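Side-chain contacts in metallo-beta-lactamase family protein (PDB 3R2U), which probably oxidises persulfide sulfur at a single iron, as do related persulfide dioxygenases of the metallo-beta-lactamase superfamily: residues S167-F170 with I171-G174; G238-K241 with Q242-W245; A76-T79 with H80-D84; S192-G195 with A196-F200. One frame throughout, in Å; residues are numbered along the deposited sequence. Where two conformers were deposited one is given.

Contact 1 of 4, residues S167-F170 with I171-G174; sequences SGDF and IFVG. With FE (Fe (III) ion), chain E.
The Phe-170 ring carries Ile-171 over one face: Ile-171 CG1 stands almost above the ring centre, 3.7 Å from the centroid and 10° off the normal, in a CH-pi contact. Ile-171 CD1 runs on over the same face, 3.7 Å from Phe-170 CE2. With Phe-170 CG anti to the backbone N (chi1 162°), the two side chains lie alongside each other and point the same way. The Phe-172 ring is met at its edge instead, where Asp-169 OD1 lies in the ring plane, 3.3 Å from Phe-172 CE1, against the C-H rim. Carboxylate and ring planes are 54° apart. The same OD1 is hydrogen-bonded to His-219 ND1, while Asp-169 OD2 binds the iron(III) ion at 2.2 Å; with one oxygen on the metal and the other on a histidine, the rotation of the carboxylate is fixed. Two bonds brace the turn behind it. Phe-170 N reaches Ser-167 O at 2.9 Å, and the buried Ser-167 OG donates to a lone pair of Ile-171 O at 2.7 Å, in the carbonyl plane. This is a metal-binding loop of the metallo-beta-lactamase fold, leaving the end of strand 164-168. Phe-170 packs on Met-199, Ile-203 and Ile-206 of helix 191-206, whereas Ser-167 and Ile-171 rest on Ile-215 of strand 214-217, the parallel neighbour of strand 164-168 in the sheet.

Contact 2 of 4, residues G238-K241 with Q242-W245; sequences GYEK and QTNW
The carbonyls of Tyr-239 and Glu-240 receive the last turn of helix 237-243, Thr-243 N bonding to Tyr-239 O at 3.0 Å and Asn-244 N to Glu-240 O at 2.8 Å, and Asn-244 is the first residue to leave helical backbone angles. Tyr-239 O takes a second donor, Thr-243 OG1, at 2.9 Å; this hydroxyl comes from above the carbonyl plane, 42° out of it, while the amide lies within it. The threonine reaches back in this way because OG1 sits between its own backbone N and carbonyl carbon (chi1 61°), which turns CG2 over one face of the Tyr-239 ring. Thr-243 CG2 lies 4.0 Å from the ring centroid, shifted toward the rim, in a CH-pi contact. One residue further along, the bent chain of Glu-240 brings OE1 to Asn-244 ND2 at 2.8 Å. The amide nitrogen approaches nearly along the C-O axis, with carboxylate and amide planes 84° apart, close to perpendicular. Water 5 ties Glu-240 OE2 (2.7 Å) to Thr-243 OG1 (3.0 Å). Across the subunit boundary, Tyr-239 packs on Met-163 and Gln-242 on Val-161 of the second subunit. Glu-240 is buried, yet both its oxygens are well supplied: OE1 also accepts from Gly-174 N, and OE2 is hydrogen-bonded to Ser-235 OG. So many partners are consistent with an ionised carboxylate that ties the end of the helix to the 171-174 loop.

Contact 3 of 4, residues A76-T79 with H80-D84; sequences AAET and HIHAD. With FE (Fe (III) ion), chain E.
His-80 binds the iron(III) ion through NE2 at 2.4 Å, and its other ring nitrogen, ND1, donates to Thr-79 OG1 at 2.8 Å, with an N-H...O angle of 146°. The hydroxyl lies at the ring edge, close to its plane, so the metal and the threonine hold the imidazole from its two nitrogens. His-80 CG sits between the backbone N and the carbonyl carbon (chi1 64°), which swings the ring alongside the Thr-79 side chain. In the next shell, water 1 on the iron stands 2.6 Å from His-82 ND1 and donates to Asp-84 OD1 at 2.6 Å, while water 3, another iron ligand, donates to Asp-84 OD2 at 3.0 Å. His-80 to Asp-84 read His-Ile-His-Ala-Asp, the HxHxD part of the HxHxDH metal-binding signature of the metallo-beta-lactamase superfamily, with Phe-85 in place of its last histidine, in the loop that follows strand 72-77. In two-metal members of the superfamily the second histidine and the aspartate also meet metal; here, with one iron, His-82 and Asp-84 reach it through water. Further out, Glu-78 extends past His-82 in the opposite direction, its CG 3.9 Å from His-82 NE2, with carboxylate and ring planes 73° apart. His-80 O lies over one face of the His-82 ring. His-82 NE2 is hydrogen-bonded to Asp-54 OD1, which also receives Thr-79 N, and Glu-78 is held at its two oxygens by Ser-87 OG and Tyr-112 OH.

Contact 4 of 4, residues S192-G195 with A196-F200; sequences SEIG and AKQMF
Lys-197 lies back along helix 191-206 to meet Glu-193, one turn earlier. Its CB starts 3.7 Å from the carbonyl oxygen of Ile-194, and its CG passes 3.6 Å from Glu-193 O, the oxygen that also accepts from Lys-197 N at 2.9 Å. The chain then runs extended through CD to CE, which is 4.1 Å from Glu-193 OE2. A final bend at the CD-CE bond (chi4 64°) turns NZ onto that oxygen, closing a salt bridge of 2.7 Å between Lys-197 NZ and Glu-193 OE2. Glu-193, its CG anti to the backbone N (chi1 -180°), sends its carboxylate out to the lysine, and the side chains cross at an angle. This is the i to i+4 ion pair of an alpha-helix, on a partly exposed flank of the helix that follows strand 164-168 in the metallo-beta-lactamase fold. Next to it, Ile-194 and Gln-198 run side by side, Ile-194 CD1 being 4.1 Å from Gln-198 CD. Backbone bonds from Ala-196 N to Ser-192 O and from Met-199 N to Gly-195 O continue the i to i+4 pattern. Ala-196 packs on Leu-259 and Lys-197 on Ile-256 of helix 252-260, while the side chain of Met-199 leads away to Ile-176.

Overall arrangement
Contacts 1 and 3 share the iron site: Asp-169 and His-80, with His-143, supply its protein ligands, and the three iron-bound waters belong to both contacts. Their centres are 13 Å apart, but Asp-169 OD2 and His-80 NE2 come within 3.3 Å. Contact 1 is also the hub for the other two. Its loop meets contact 2 where Gly-174 N lies 2.8 Å from Glu-240 OE1, and it meets contact 4 where Phe-170 CD1 lies 3.6 Å from Met-199 SD. Contact 2 stays remote from contact 3, with about 15 Å between nearest atoms; nearest atoms are about 10 Å apart for contacts 3 and 4 and about 7 Å for contacts 2 and 4.

Contact 1 of 4, residues S167-F170 with I171-G174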
ATOM      1  N   SER A 167      -5.779  32.757   5.004  1.00 19.99           N
ATOM      2  CA  SER A 167      -6.933  33.521   4.589  1.00 20.15           C
ATOM      3  C   SER A 167      -8.263  32.781   4.413  1.00 20.68           C
ATOM      4  O   SER A 167      -9.256  33.394   4.041  1.00 20.65           O
ATOM      5  CB  SER A 167      -6.591  34.242   3.290  1.00 22.12           C
ATOM      6  OG  SER A 167      -6.334  33.313   2.253  1.00 21.41           O
ATOM      7  N   GLY A 168      -8.311  31.486   4.671  1.00 19.05           N
ATOM      8  CA  GLY A 168      -9.577  30.775   4.543  1.00 18.27           C
ATOM      9  C   GLY A 168     -10.212  30.994   3.178  1.00 18.47           C
ATOM     10  O   GLY A 168      -9.558  30.838   2.152  1.00 15.66           O
ATOM     11  N   ASP A 169     -11.502  31.342   3.170  1.00 18.74           N
ATOM     12  CA  ASP A 169     -12.215  31.618   1.945  1.00 19.19           C
ATOM     13  C   ASP A 169     -12.400  33.122   1.724  1.00 21.12           C
ATOM     14  O   ASP A 169     -13.262  33.547   0.940  1.00 23.26           O
ATOM     15  CB  ASP A 169     -13.558  30.874   1.925  1.00 19.90           C
ATOM     16  CG  ASP A 169     -13.393  29.366   1.784  1.00 18.23           C
ATOM     17  OD1 ASP A 169     -12.280  28.893   1.485  1.00 20.77           O
ATOM     18  OD2 ASP A 169     -14.377  28.649   1.959  1.00 21.20           O
ATOM     19  N   PHE A 170     -11.578  33.925   2.405  1.00 21.07           N
ATOM     20  CA  PHE A 170     -11.591  35.379   2.261  1.00 21.15           C
ATOM     21  C   PHE A 170     -10.847  35.749   0.969  1.00 22.35           C
ATOM     22  O   PHE A 170     -11.444  36.297   0.041  1.00 22.72           O
ATOM     23  CB  PHE A 170     -10.999  36.022   3.532  1.00 20.68           C
ATOM     24  CG  PHE A 170     -10.567  37.455   3.374  1.00 21.55           C
ATOM     25  CD1 PHE A 170     -11.367  38.375   2.725  1.00 23.25           C
ATOM     26  CD2 PHE A 170      -9.384  37.896   3.958  1.00 22.12           C
ATOM     27  CE1 PHE A 170     -10.968  39.712   2.601  1.00 23.83           C
ATOM     28  CE2 PHE A 170      -8.974  39.226   3.839  1.00 23.12           C
ATOM     29  CZ  PHE A 170      -9.773  40.136   3.154  1.00 24.93           C
ATOM     30  N   ILE A 171      -9.557  35.411   0.898  1.00 21.51           N
ATOM     31  CA  ILE A 171      -8.749  35.640  -0.306  1.00 20.99           C
ATOM     32  C   ILE A 171      -8.226  34.328  -0.883  1.00 21.12           C
ATOM     33  O   ILE A 171      -7.583  33.538  -0.164  1.00 20.36           O
ATOM     34  CB  ILE A 171      -7.510  36.503  -0.021  1.00 21.51           C
ATOM     35  CG1 ILE A 171      -7.921  37.886   0.517  1.00 22.72           C
ATOM     36  CG2 ILE A 171      -6.684  36.682  -1.315  1.00 20.01           C
ATOM     37  CD1 ILE A 171      -6.751  38.713   0.956  1.00 24.22           C
ATOM     38  N   PHE A 172      -8.488  34.100  -2.174  1.00 21.40           N
ATOM     39  CA  PHE A 172      -7.960  32.925  -2.874  1.00 21.70           C
ATOM     40  C   PHE A 172      -6.860  33.383  -3.788  1.00 22.79           C
ATOM     41  O   PHE A 172      -6.606  34.592  -3.911  1.00 23.71           O
ATOM     42  CB  PHE A 172      -9.017  32.244  -3.742  1.00 21.87           C
ATOM     43  CG  PHE A 172     -10.192  31.723  -2.982  1.00 20.01           C
ATOM     44  CD1 PHE A 172     -10.014  30.816  -1.950  1.00 23.84           C
ATOM     45  CD2 PHE A 172     -11.482  32.088  -3.340  1.00 22.59           C
ATOM     46  CE1 PHE A 172     -11.105  30.303  -1.260  1.00 24.20           C
ATOM     47  CE2 PHE A 172     -12.585  31.582  -2.663  1.00 20.76           C
ATOM     48  CZ  PHE A 172     -12.401  30.704  -1.613  1.00 23.70           C
ATOM     49  N   VAL A 173      -6.178  32.430  -4.415  1.00 21.49           N
ATOM     50  CA  VAL A 173      -5.206  32.785  -5.418  1.00 22.51           C
ATOM     51  C   VAL A 173      -6.024  33.152  -6.634  1.00 23.07           C
ATOM     52  O   VAL A 173      -6.718  32.315  -7.189  1.00 26.30           O
ATOM     53  CB  VAL A 173      -4.270  31.640  -5.776  1.00 22.14           C
ATOM     54  CG1 VAL A 173      -3.391  32.045  -6.957  1.00 21.91           C
ATOM     55  CG2 VAL A 173      -3.436  31.243  -4.571  1.00 18.16           C
ATOM     56  N   GLY A 174      -5.998  34.416  -7.008  1.00 23.98           N
ATOM     57  CA  GLY A 174      -6.716  34.877  -8.190  1.00 25.46           C
ATOM     58  C   GLY A 174      -8.169  35.306  -7.991  1.00 25.21           C
ATOM     59  O   GLY A 174      -8.791  35.770  -8.928  1.00 26.09           O
TER
HETATM   60 FE    FE E 443     -16.229  28.536   3.070  1.00 52.55          FE
HETATM   61  O   HOH W   1     -15.575  26.452   3.733  1.00 15.67           O
HETATM   62  O   HOH W   2     -18.252  28.371   4.284  1.00 15.09           O
HETATM   63  O   HOH W   3     -17.185  27.711   1.323  1.00 19.61           O

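Contact 2 of 4, residues G238-K241 with Q242-W245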
ATOM      1  N   GLY A 238       1.188  41.268  -2.761  1.00 21.96           N
ATOM      2  CA  GLY A 238       1.576  42.139  -3.853  1.00 21.82           C
ATOM      3  C   GLY A 238       1.196  41.548  -5.195  1.00 20.64           C
ATOM      4  O   GLY A 238       0.849  42.280  -6.110  1.00 20.79           O
ATOM      5  N   TYR A 239       1.265  40.218  -5.316  1.00 20.03           N
ATOM      6  CA  TYR A 239       0.919  39.573  -6.582  1.00 20.20           C
ATOM      7  C   TYR A 239      -0.591  39.636  -6.778  1.00 20.82           C
ATOM      8  O   TYR A 239      -1.059  39.883  -7.884  1.00 21.19           O
ATOM      9  CB  TYR A 239       1.439  38.125  -6.688  1.00 19.22           C
ATOM     10  CG  TYR A 239       1.243  37.542  -8.087  1.00 18.51           C
ATOM     11  CD1 TYR A 239       2.127  37.848  -9.118  1.00 17.51           C
ATOM     12  CD2 TYR A 239       0.176  36.705  -8.377  1.00 21.46           C
ATOM     13  CE1 TYR A 239       1.948  37.345 -10.403  1.00 19.82           C
ATOM     14  CE2 TYR A 239      -0.014  36.190  -9.677  1.00 19.18           C
ATOM     15  CZ  TYR A 239       0.877  36.514 -10.679  1.00 21.39           C
ATOM     16  OH  TYR A 239       0.716  36.012 -11.961  1.00 22.86           O
ATOM     17  N   GLU A 240      -1.346  39.422  -5.704  1.00 20.52           N
ATOM     18  CA  GLU A 240      -2.787  39.510  -5.794  1.00 21.28           C
ATOM     19  C   GLU A 240      -3.225  40.943  -6.113  1.00 22.55           C
ATOM     20  O   GLU A 240      -4.166  41.146  -6.861  1.00 22.36           O
ATOM     21  CB  GLU A 240      -3.454  38.984  -4.526  1.00 21.93           C
ATOM     22  CG  GLU A 240      -3.234  37.493  -4.319  1.00 23.15           C
ATOM     23  CD  GLU A 240      -3.748  36.658  -5.478  1.00 26.33           C
ATOM     24  OE1 GLU A 240      -4.963  36.735  -5.761  1.00 25.41           O
ATOM     25  OE2 GLU A 240      -2.935  35.915  -6.093  1.00 23.80           O
ATOM     26  N   LYS A 241      -2.522  41.944  -5.582  1.00 23.39           N
ATOM     27  CA  LYS A 241      -2.864  43.325  -5.906  1.00 23.55           C
ATOM     28  C   LYS A 241      -2.716  43.591  -7.406  1.00 23.66           C
ATOM     29  O   LYS A 241      -3.476  44.367  -7.975  1.00 23.77           O
ATOM     30  CB  LYS A 241      -2.020  44.316  -5.107  1.00 24.11           C
ATOM     31  CG  LYS A 241      -2.361  44.354  -3.615  1.00 25.18           C
ATOM     32  CD  LYS A 241      -1.566  45.449  -2.903  1.00 27.25           C
ATOM     33  CE  LYS A 241      -2.011  45.668  -1.465  1.00 25.61           C
ATOM     34  NZ  LYS A 241      -1.106  46.622  -0.770  1.00 24.45           N
ATOM     35  N   GLN A 242      -1.759  42.931  -8.053  1.00 23.66           N
ATOM     36  CA  GLN A 242      -1.555  43.094  -9.487  1.00 23.90           C
ATOM     37  C   GLN A 242      -2.529  42.306 -10.355  1.00 24.99           C
ATOM     38  O   GLN A 242      -2.870  42.746 -11.442  1.00 25.82           O
ATOM     39  CB  GLN A 242      -0.153  42.596  -9.891  1.00 24.53           C
ATOM     40  CG  GLN A 242       1.001  43.357  -9.293  1.00 23.44           C
ATOM     41  CD  GLN A 242       1.183  44.720  -9.896  1.00 28.72           C
ATOM     42  OE1 GLN A 242       0.972  44.918 -11.095  1.00 29.08           O
ATOM     43  NE2 GLN A 242       1.610  45.673  -9.072  1.00 29.49           N
ATOM     44  N   THR A 243      -2.952  41.132  -9.901  1.00 24.76           N
ATOM     45  CA  THR A 243      -3.713  40.225 -10.766  1.00 25.14           C
ATOM     46  C   THR A 243      -5.132  39.826 -10.319  1.00 25.57           C
ATOM     47  O   THR A 243      -5.909  39.347 -11.131  1.00 28.03           O
ATOM     48  CB  THR A 243      -2.912  38.910 -10.957  1.00 24.80           C
ATOM     49  OG1 THR A 243      -2.710  38.287  -9.681  1.00 24.08           O
ATOM     50  CG2 THR A 243      -1.541  39.186 -11.619  1.00 22.51           C
ATOM     51  N   ASN A 244      -5.442  39.989  -9.043  1.00 24.41           N
ATOM     52  CA  ASN A 244      -6.757  39.640  -8.475  1.00 24.61           C
ATOM     53  C   ASN A 244      -7.700  40.838  -8.594  1.00 25.91           C
ATOM     54  O   ASN A 244      -7.451  41.878  -7.975  1.00 26.98           O
ATOM     55  CB  ASN A 244      -6.550  39.233  -7.019  1.00 22.95           C
ATOM     56  CG  ASN A 244      -7.804  38.683  -6.341  1.00 24.09           C
ATOM     57  OD1 ASN A 244      -8.937  39.101  -6.608  1.00 24.25           O
ATOM     58  ND2 ASN A 244      -7.583  37.765  -5.403  1.00 21.14           N
ATOM     59  N   TRP A 245      -8.781  40.687  -9.370  1.00 26.64           N
ATOM     60  CA  TRP A 245      -9.741  41.795  -9.637  1.00 27.96           C
ATOM     61  C   TRP A 245     -10.231  42.521  -8.384  1.00 26.49           C
ATOM     62  O   TRP A 245     -10.446  43.720  -8.402  1.00 25.73           O
ATOM     63  CB  TRP A 245     -10.975  41.293 -10.398  1.00 28.27           C
ATOM     64  CG  TRP A 245     -11.889  40.479  -9.547  1.00 28.61           C
ATOM     65  CD1 TRP A 245     -11.829  39.138  -9.330  1.00 28.81           C
ATOM     66  CD2 TRP A 245     -12.977  40.965  -8.750  1.00 29.97           C
ATOM     67  NE1 TRP A 245     -12.816  38.751  -8.460  1.00 29.22           N
ATOM     68  CE2 TRP A 245     -13.541  39.854  -8.092  1.00 31.62           C
ATOM     69  CE3 TRP A 245     -13.530  42.231  -8.530  1.00 32.34           C
ATOM     70  CZ2 TRP A 245     -14.633  39.969  -7.235  1.00 29.59           C
ATOM     71  CZ3 TRP A 245     -14.619  42.348  -7.674  1.00 32.82           C
ATOM     72  CH2 TRP A 245     -15.158  41.223  -7.041  1.00 33.22           C
TER
HETATM   73  O   HOH W   4       1.707  44.854  -6.101  1.00 15.38           O
HETATM   74  O   HOH W   5      -3.472  35.551  -8.672  1.00 21.31           O

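Contact 3 of 4, residues A76-T79 with H80-D84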
ATOM      1  N   ALA A  76      -5.325  23.787  17.330  1.00 18.39           N
ATOM      2  CA  ALA A  76      -6.007  23.809  16.033  1.00 19.66           C
ATOM      3  C   ALA A  76      -6.875  25.062  15.967  1.00 18.34           C
ATOM      4  O   ALA A  76      -7.418  25.513  16.967  1.00 21.10           O
ATOM      5  CB  ALA A  76      -6.846  22.559  15.799  1.00 18.50           C
ATOM      6  N   ALA A  77      -7.015  25.606  14.775  1.00 18.06           N
ATOM      7  CA  ALA A  77      -7.801  26.785  14.567  1.00 18.55           C
ATOM      8  C   ALA A  77      -8.538  26.601  13.261  1.00 19.14           C
ATOM      9  O   ALA A  77      -8.110  25.856  12.373  1.00 19.29           O
ATOM     10  CB  ALA A  77      -6.904  28.043  14.516  1.00 18.11           C
ATOM     11  N   GLU A  78      -9.644  27.304  13.156  1.00 18.31           N
ATOM     12  CA  GLU A  78     -10.494  27.227  12.040  1.00 19.50           C
ATOM     13  C   GLU A  78     -10.844  28.644  11.576  1.00 18.77           C
ATOM     14  O   GLU A  78     -11.189  29.490  12.382  1.00 19.83           O
ATOM     15  CB  GLU A  78     -11.730  26.448  12.506  1.00 19.76           C
ATOM     16  CG  GLU A  78     -12.772  26.282  11.521  1.00 23.82           C
ATOM     17  CD  GLU A  78     -13.709  25.150  11.896  1.00 27.42           C
ATOM     18  OE1 GLU A  78     -13.304  23.967  11.748  1.00 25.02           O
ATOM     19  OE2 GLU A  78     -14.858  25.456  12.288  1.00 22.57           O
ATOM     20  N   THR A  79     -10.806  28.880  10.273  1.00 18.06           N
ATOM     21  CA  THR A  79     -11.069  30.210   9.736  1.00 18.96           C
ATOM     22  C   THR A  79     -12.535  30.667   9.753  1.00 20.49           C
ATOM     23  O   THR A  79     -12.810  31.869   9.850  1.00 21.05           O
ATOM     24  CB  THR A  79     -10.493  30.347   8.321  1.00 19.13           C
ATOM     25  OG1 THR A  79     -11.097  29.389   7.440  1.00 19.48           O
ATOM     26  CG2 THR A  79      -8.946  30.097   8.348  1.00 18.54           C
ATOM     27  N   HIS A  80     -13.464  29.727   9.635  1.00 20.78           N
ATOM     28  CA  HIS A  80     -14.893  30.036   9.599  1.00 20.39           C
ATOM     29  C   HIS A  80     -15.717  28.766   9.583  1.00 20.03           C
ATOM     30  O   HIS A  80     -15.157  27.660   9.535  1.00 19.95           O
ATOM     31  CB  HIS A  80     -15.227  30.870   8.340  1.00 21.19           C
ATOM     32  CG  HIS A  80     -14.999  30.162   7.041  1.00 21.95           C
ATOM     33  ND1 HIS A  80     -13.743  29.839   6.573  1.00 20.69           N
ATOM     34  CD2 HIS A  80     -15.869  29.776   6.078  1.00 21.98           C
ATOM     35  CE1 HIS A  80     -13.857  29.241   5.398  1.00 19.35           C
ATOM     36  NE2 HIS A  80     -15.137  29.199   5.075  1.00 20.31           N
ATOM     37  N   ILE A  81     -17.039  28.918   9.625  0.70 19.51           N
ATOM     38  CA  ILE A  81     -17.956  27.785   9.586  0.70 19.79           C
ATOM     39  C   ILE A  81     -18.025  27.318   8.124  0.70 19.18           C
ATOM     40  O   ILE A  81     -18.592  27.988   7.272  0.70 19.04           O
ATOM     41  CB  ILE A  81     -19.373  28.170  10.124  0.70 20.75           C
ATOM     42  CG1 ILE A  81     -19.272  28.755  11.543  0.70 20.41           C
ATOM     43  CG2 ILE A  81     -20.287  26.977  10.096  0.70 19.09           C
ATOM     44  CD1 ILE A  81     -20.624  29.153  12.174  0.70 18.13           C
ATOM     45  N   HIS A  82     -17.410  26.175   7.840  1.00 19.51           N
ATOM     46  CA  HIS A  82     -17.303  25.680   6.472  1.00 18.70           C
ATOM     47  C   HIS A  82     -18.571  25.136   5.883  1.00 20.36           C
ATOM     48  O   HIS A  82     -19.393  24.552   6.580  1.00 20.23           O
ATOM     49  CB  HIS A  82     -16.194  24.637   6.382  1.00 19.26           C
ATOM     50  CG  HIS A  82     -14.859  25.184   6.739  1.00 18.92           C
ATOM     51  ND1 HIS A  82     -14.196  26.082   5.936  1.00 19.64           N
ATOM     52  CD2 HIS A  82     -14.071  24.988   7.823  1.00 20.79           C
ATOM     53  CE1 HIS A  82     -13.045  26.400   6.503  1.00 21.18           C
ATOM     54  NE2 HIS A  82     -12.951  25.758   7.651  1.00 21.03           N
ATOM     55  N   ALA A  83     -18.720  25.356   4.579  1.00 20.28           N
ATOM     56  CA  ALA A  83     -19.881  24.901   3.828  1.00 22.37           C
ATOM     57  C   ALA A  83     -19.532  23.775   2.874  1.00 21.09           C
ATOM     58  O   ALA A  83     -20.421  23.186   2.273  1.00 22.72           O
ATOM     59  CB  ALA A  83     -20.461  26.069   3.022  1.00 22.75           C
ATOM     60  N   ASP A  84     -18.259  23.440   2.762  1.00 19.68           N
ATOM     61  CA  ASP A  84     -17.836  22.498   1.730  1.00 21.38           C
ATOM     62  C   ASP A  84     -17.004  21.297   2.175  1.00 21.36           C
ATOM     63  O   ASP A  84     -16.520  20.541   1.337  1.00 20.01           O
ATOM     64  CB  ASP A  84     -17.168  23.267   0.578  1.00 21.18           C
ATOM     65  CG  ASP A  84     -16.240  24.335   1.074  1.00 22.34           C
ATOM     66  OD1 ASP A  84     -15.839  24.279   2.252  1.00 21.37           O
ATOM     67  OD2 ASP A  84     -15.908  25.236   0.290  1.00 30.33           O
TER
HETATM   68 FE    FE E 443     -16.229  28.536   3.070  1.00 52.55          FE
HETATM   69  O   HOH W   6     -16.183  24.808  10.163  1.00 20.88           O
HETATM   70  O   HOH W   2     -18.252  28.371   4.284  1.00 15.09           O
HETATM   71  O   HOH W   1     -15.575  26.452   3.733  1.00 15.67           O
HETATM   72  O   HOH W   3     -17.185  27.711   1.323  1.00 19.61           O

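Contact 4 of 4, residues S192-G195 with A196-F200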
ATOM      1  N   SER A 192     -26.998  38.991   0.495  1.00 53.93           N
ATOM      2  CA  SER A 192     -25.835  38.893  -0.388  1.00 53.21           C
ATOM      3  C   SER A 192     -25.086  40.232  -0.460  1.00 51.96           C
ATOM      4  O   SER A 192     -23.850  40.244  -0.480  1.00 48.53           O
ATOM      5  CB  SER A 192     -26.211  38.386  -1.793  1.00 53.90           C
ATOM      6  OG  SER A 192     -26.371  36.971  -1.803  1.00 56.13           O
ATOM      7  N   GLU A 193     -25.843  41.344  -0.455  1.00 51.82           N
ATOM      8  CA  GLU A 193     -25.260  42.690  -0.530  1.00 50.68           C
ATOM      9  C   GLU A 193     -24.571  43.168   0.764  1.00 47.93           C
ATOM     10  O   GLU A 193     -23.485  43.761   0.695  1.00 45.91           O
ATOM     11  CB  GLU A 193     -26.286  43.727  -1.028  1.00 52.78           C
ATOM     12  CG  GLU A 193     -25.685  45.141  -1.115  1.00 55.94           C
ATOM     13  CD  GLU A 193     -26.364  46.052  -2.137  1.00 62.81           C
ATOM     14  OE1 GLU A 193     -27.391  45.647  -2.730  1.00 69.70           O
ATOM     15  OE2 GLU A 193     -25.856  47.178  -2.360  1.00 63.56           O
ATOM     16  N   ILE A 194     -25.148  42.918   1.937  1.00 45.67           N
ATOM     17  CA  ILE A 194     -24.462  43.378   3.156  1.00 44.40           C
ATOM     18  C   ILE A 194     -23.173  42.528   3.370  1.00 41.11           C
ATOM     19  O   ILE A 194     -22.182  43.016   3.911  1.00 38.73           O
ATOM     20  CB  ILE A 194     -25.401  43.484   4.411  1.00 45.64           C
ATOM     21  CG1 ILE A 194     -25.283  42.300   5.353  1.00 45.28           C
ATOM     22  CG2 ILE A 194     -26.872  43.850   4.017  1.00 48.76           C
ATOM     23  CD1 ILE A 194     -24.168  42.482   6.363  1.00 45.17           C
ATOM     24  N   GLY A 195     -23.190  41.275   2.910  1.00 38.50           N
ATOM     25  CA  GLY A 195     -22.008  40.409   2.976  1.00 35.47           C
ATOM     26  C   GLY A 195     -20.949  40.951   2.028  1.00 33.70           C
ATOM     27  O   GLY A 195     -19.760  40.992   2.353  1.00 29.98           O
ATOM     28  N   ALA A 196     -21.400  41.389   0.855  1.00 33.21           N
ATOM     29  CA  ALA A 196     -20.521  41.984  -0.143  1.00 32.05           C
ATOM     30  C   ALA A 196     -19.854  43.259   0.416  1.00 31.27           C
ATOM     31  O   ALA A 196     -18.651  43.471   0.238  1.00 29.83           O
ATOM     32  CB  ALA A 196     -21.302  42.293  -1.411  1.00 32.44           C
ATOM     33  N   LYS A 197     -20.624  44.096   1.098  1.00 32.16           N
ATOM     34  CA  LYS A 197     -20.066  45.313   1.700  1.00 33.48           C
ATOM     35  C   LYS A 197     -19.003  44.994   2.731  1.00 31.88           C
ATOM     36  O   LYS A 197     -17.976  45.656   2.768  1.00 31.50           O
ATOM     37  CB  LYS A 197     -21.146  46.179   2.314  1.00 35.96           C
ATOM     38  CG  LYS A 197     -21.968  46.919   1.289  1.00 43.46           C
ATOM     39  CD  LYS A 197     -23.087  47.716   1.955  1.00 51.50           C
ATOM     40  CE  LYS A 197     -23.832  48.609   0.960  1.00 58.67           C
ATOM     41  NZ  LYS A 197     -24.544  47.837  -0.103  1.00 61.29           N
ATOM     42  N   GLN A 198     -19.251  43.983   3.567  1.00 30.68           N
ATOM     43  CA  GLN A 198     -18.261  43.537   4.547  1.00 30.32           C
ATOM     44  C   GLN A 198     -16.971  43.090   3.834  1.00 27.94           C
ATOM     45  O   GLN A 198     -15.859  43.431   4.257  1.00 25.58           O
ATOM     46  CB  GLN A 198     -18.816  42.398   5.420  1.00 30.65           C
ATOM     47  CG  GLN A 198     -19.884  42.844   6.453  1.00 35.27           C
ATOM     48  CD  GLN A 198     -20.324  41.705   7.383  1.00 40.93           C
ATOM     49  OE1 GLN A 198     -20.603  40.584   6.946  1.00 45.83           O
ATOM     50  NE2 GLN A 198     -20.387  41.998   8.665  1.00 44.14           N
ATOM     51  N   MET A 199     -17.137  42.349   2.740  1.00 27.01           N
ATOM     52  CA  MET A 199     -16.014  41.870   1.950  1.00 26.38           C
ATOM     53  C   MET A 199     -15.193  43.020   1.389  1.00 26.05           C
ATOM     54  O   MET A 199     -13.967  42.984   1.435  1.00 25.30           O
ATOM     55  CB  MET A 199     -16.503  40.987   0.804  1.00 27.21           C
ATOM     56  CG  MET A 199     -15.378  40.443  -0.067  1.00 28.16           C
ATOM     57  SD  MET A 199     -14.182  39.457   0.848  1.00 31.09           S
ATOM     58  CE  MET A 199     -14.993  37.857   0.800  1.00 29.21           C
ATOM     59  N   PHE A 200     -15.862  44.030   0.848  1.00 27.31           N
ATOM     60  CA  PHE A 200     -15.176  45.201   0.304  1.00 28.29           C
ATOM     61  C   PHE A 200     -14.346  45.879   1.398  1.00 28.40           C
ATOM     62  O   PHE A 200     -13.206  46.234   1.175  1.00 28.44           O
ATOM     63  CB  PHE A 200     -16.194  46.157  -0.289  1.00 30.17           C
ATOM     64  CG  PHE A 200     -15.607  47.421  -0.868  1.00 31.18           C
ATOM     65  CD1 PHE A 200     -14.960  47.403  -2.093  1.00 30.98           C
ATOM     66  CD2 PHE A 200     -15.769  48.635  -0.217  1.00 33.19           C
ATOM     67  CE1 PHE A 200     -14.453  48.573  -2.652  1.00 34.34           C
ATOM     68  CE2 PHE A 200     -15.250  49.826  -0.770  1.00 36.80           C
ATOM     69  CZ  PHE A 200     -14.605  49.790  -1.982  1.00 34.82           C
TER